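Lectin (Pleurotus ostreatus, PDB 6T0Q) probably binds galactose and N-acetylgalactosamine-type sugars as a calcium-containing fungal lectin. Local coordinates at residues K227-A232 against I292-S297. Sequence-based numbering, arbitrary orientation.
Sequences KVAVCA and ILITYS
Val230 and Cys231 both turn their amide N-H toward Thr295, and the two bonds end on different oxygens. Val230 N reaches the carbonyl Thr295 O at 2.8 Å, tilted somewhat from the carbonyl plane, whereas Cys231 N takes the hydroxyl Thr295 OG1 at 3.1 Å. Thr295 OG1 is flanked by its own amide nitrogen and carbonyl carbon (chi1 56°), which swings it to the opposing strand. Thr295 N completes the set with a nearly straight bond (170°) to Cys231 O. The pairing slips by one residue between Ala229–Tyr296 and Ala232–Ile294, a beta bulge in this antiparallel pair, with Val230 psi at -68° marking the distortion. Beyond the bulge, Ser297 N donates to Val228 O at 2.9 Å, and a water accepts from Val228 N while also hydrogen-bonding Ser297 OG. On the sheet face carrying Ala229, Ile294 and Tyr296, the phenol ring is sandwiched: Lys227 CE lies over one face and Ile294 CG2 over the other, each displaced from the ring centre. A bend late in the lysine chain brings Lys227 NZ to 4.0 Å from the ring centroid of Tyr296, a cation-pi contact. Both polar ends have further partners: Lys227 NZ is hydrogen-bonded to Ser300 OG and Tyr296 OH to Glu302 OE1. The opposite face brings Val230 and Cys231 against Val68, where Cys231 is disulfide-bonded to Cys69, tying this sheet to strand 67-76. Thr295, serving two consecutive amides through carbonyl and hydroxyl, thus lets the bulge keep both N-H groups hydrogen-bonded in a largely buried strand pair.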
loop_
_atom_site.group_PDB
_atom_site.type_symbol
_atom_site.label_atom_id
_atom_site.label_comp_id
_atom_site.label_asym_id
_atom_site.label_seq_id
_atom_site.Cartn_x
_atom_site.Cartn_y
_atom_site.Cartn_z
ATOM N N LYS A 227 4.931 -7.213 2.789
ATOM C CA LYS A 227 6.333 -7.509 2.508
ATOM C C LYS A 227 7.142 -6.219 2.572
ATOM O O LYS A 227 6.596 -5.133 2.768
ATOM C CB LYS A 227 6.489 -8.183 1.133
ATOM C CG LYS A 227 5.681 -9.470 0.978
ATOM C CD LYS A 227 5.759 -10.037 -0.442
ATOM C CE LYS A 227 7.030 -10.833 -0.657
ATOM N NZ LYS A 227 7.025 -11.484 -2.007
ATOM N N VAL A 228 8.456 -6.344 2.381
ATOM C CA VAL A 228 9.375 -5.209 2.422
ATOM C C VAL A 228 10.170 -5.239 1.121
ATOM O O VAL A 228 11.042 -6.100 0.942
ATOM C CB VAL A 228 10.310 -5.253 3.644
ATOM C CG1 VAL A 228 11.364 -4.158 3.557
ATOM C CG2 VAL A 228 9.502 -5.115 4.956
ATOM N N ALA A 229 9.849 -4.324 0.208
ATOM C CA ALA A 229 10.551 -4.213 -1.058
ATOM C C ALA A 229 11.876 -3.498 -0.853
ATOM O O ALA A 229 12.012 -2.651 0.034
ATOM C CB ALA A 229 9.701 -3.451 -2.074
ATOM N N VAL A 230 12.860 -3.844 -1.681
ATOM C CA VAL A 230 14.223 -3.366 -1.468
ATOM C C VAL A 230 14.762 -2.648 -2.703
ATOM O O VAL A 230 14.965 -1.428 -2.675
ATOM C CB VAL A 230 15.140 -4.533 -1.059
ATOM C CG1 VAL A 230 16.577 -4.051 -0.914
ATOM C CG2 VAL A 230 14.648 -5.153 0.262
ATOM N N CYS A 231 14.993 -3.392 -3.798
ATOM C CA CYS A 231 15.587 -2.857 -5.021
ATOM C C CYS A 231 14.713 -3.256 -6.201
ATOM O O CYS A 231 14.036 -4.288 -6.161
ATOM C CB CYS A 231 17.052 -3.397 -5.271
ATOM S SG CYS A 231 18.349 -2.812 -4.063
ATOM N N ALA A 232 14.731 -2.437 -7.258
ATOM C CA ALA A 232 14.139 -2.830 -8.530
ATOM C C ALA A 232 15.163 -2.662 -9.640
ATOM O O ALA A 232 16.011 -1.763 -9.601
ATOM C CB ALA A 232 12.885 -2.027 -8.878
ATOM N N ILE A 292 10.262 -5.425 -15.168
ATOM C CA ILE A 292 10.677 -4.895 -13.874
ATOM C C ILE A 292 10.758 -6.052 -12.898
ATOM O O ILE A 292 9.792 -6.812 -12.758
ATOM C CB ILE A 292 9.695 -3.834 -13.341
ATOM C CG1 ILE A 292 9.578 -2.650 -14.301
ATOM C CG2 ILE A 292 10.122 -3.378 -11.931
ATOM C CD1 ILE A 292 8.358 -1.773 -14.000
ATOM N N LEU A 293 11.888 -6.182 -12.209
ATOM C CA LEU A 293 12.013 -7.156 -11.132
ATOM C C LEU A 293 12.251 -6.425 -9.821
ATOM O O LEU A 293 13.153 -5.584 -9.730
ATOM C CB LEU A 293 13.152 -8.150 -11.392
ATOM C CG LEU A 293 13.128 -9.349 -10.436
ATOM C CD1 LEU A 293 13.595 -10.589 -11.161
ATOM C CD2 LEU A 293 14.013 -9.107 -9.236
ATOM N N ILE A 294 11.456 -6.762 -8.811
ATOM C CA ILE A 294 11.540 -6.166 -7.486
ATOM C C ILE A 294 12.014 -7.240 -6.516
ATOM O O ILE A 294 11.497 -8.362 -6.534
ATOM C CB ILE A 294 10.174 -5.599 -7.062
ATOM C CG1 ILE A 294 9.799 -4.420 -7.962
ATOM C CG2 ILE A 294 10.188 -5.192 -5.617
ATOM C CD1 ILE A 294 8.325 -4.075 -7.898
ATOM N N THR A 295 12.995 -6.907 -5.680
ATOM C CA THR A 295 13.466 -7.835 -4.658
ATOM C C THR A 295 12.838 -7.502 -3.311
ATOM O O THR A 295 12.604 -6.335 -2.984
ATOM C CB THR A 295 14.995 -7.802 -4.531
ATOM O OG1 THR A 295 15.421 -6.467 -4.266
ATOM C CG2 THR A 295 15.672 -8.279 -5.829
ATOM N N TYR A 296 12.581 -8.544 -2.526
ATOM C CA TYR A 296 12.008 -8.411 -1.193
ATOM C C TYR A 296 12.985 -8.900 -0.131
ATOM O O TYR A 296 13.853 -9.740 -0.394
ATOM C CB TYR A 296 10.691 -9.182 -1.089
ATOM C CG TYR A 296 9.611 -8.535 -1.922
ATOM C CD1 TYR A 296 8.933 -7.414 -1.453
ATOM C CD2 TYR A 296 9.292 -9.022 -3.184
ATOM C CE1 TYR A 296 7.953 -6.800 -2.209
ATOM C CE2 TYR A 296 8.303 -8.414 -3.964
ATOM C CZ TYR A 296 7.643 -7.299 -3.468
ATOM O OH TYR A 296 6.662 -6.684 -4.212
ATOM N N SER A 297 12.816 -8.375 1.094
ATOM C CA SER A 297 13.760 -8.654 2.173
ATOM C C SER A 297 13.750 -10.113 2.606
ATOM O O SER A 297 14.712 -10.556 3.240
ATOM C CB SER A 297 13.463 -7.773 3.391
ATOM O OG SER A 297 12.200 -8.117 3.931
HETATM O O HOH W 1 9.858 -8.936 2.506
#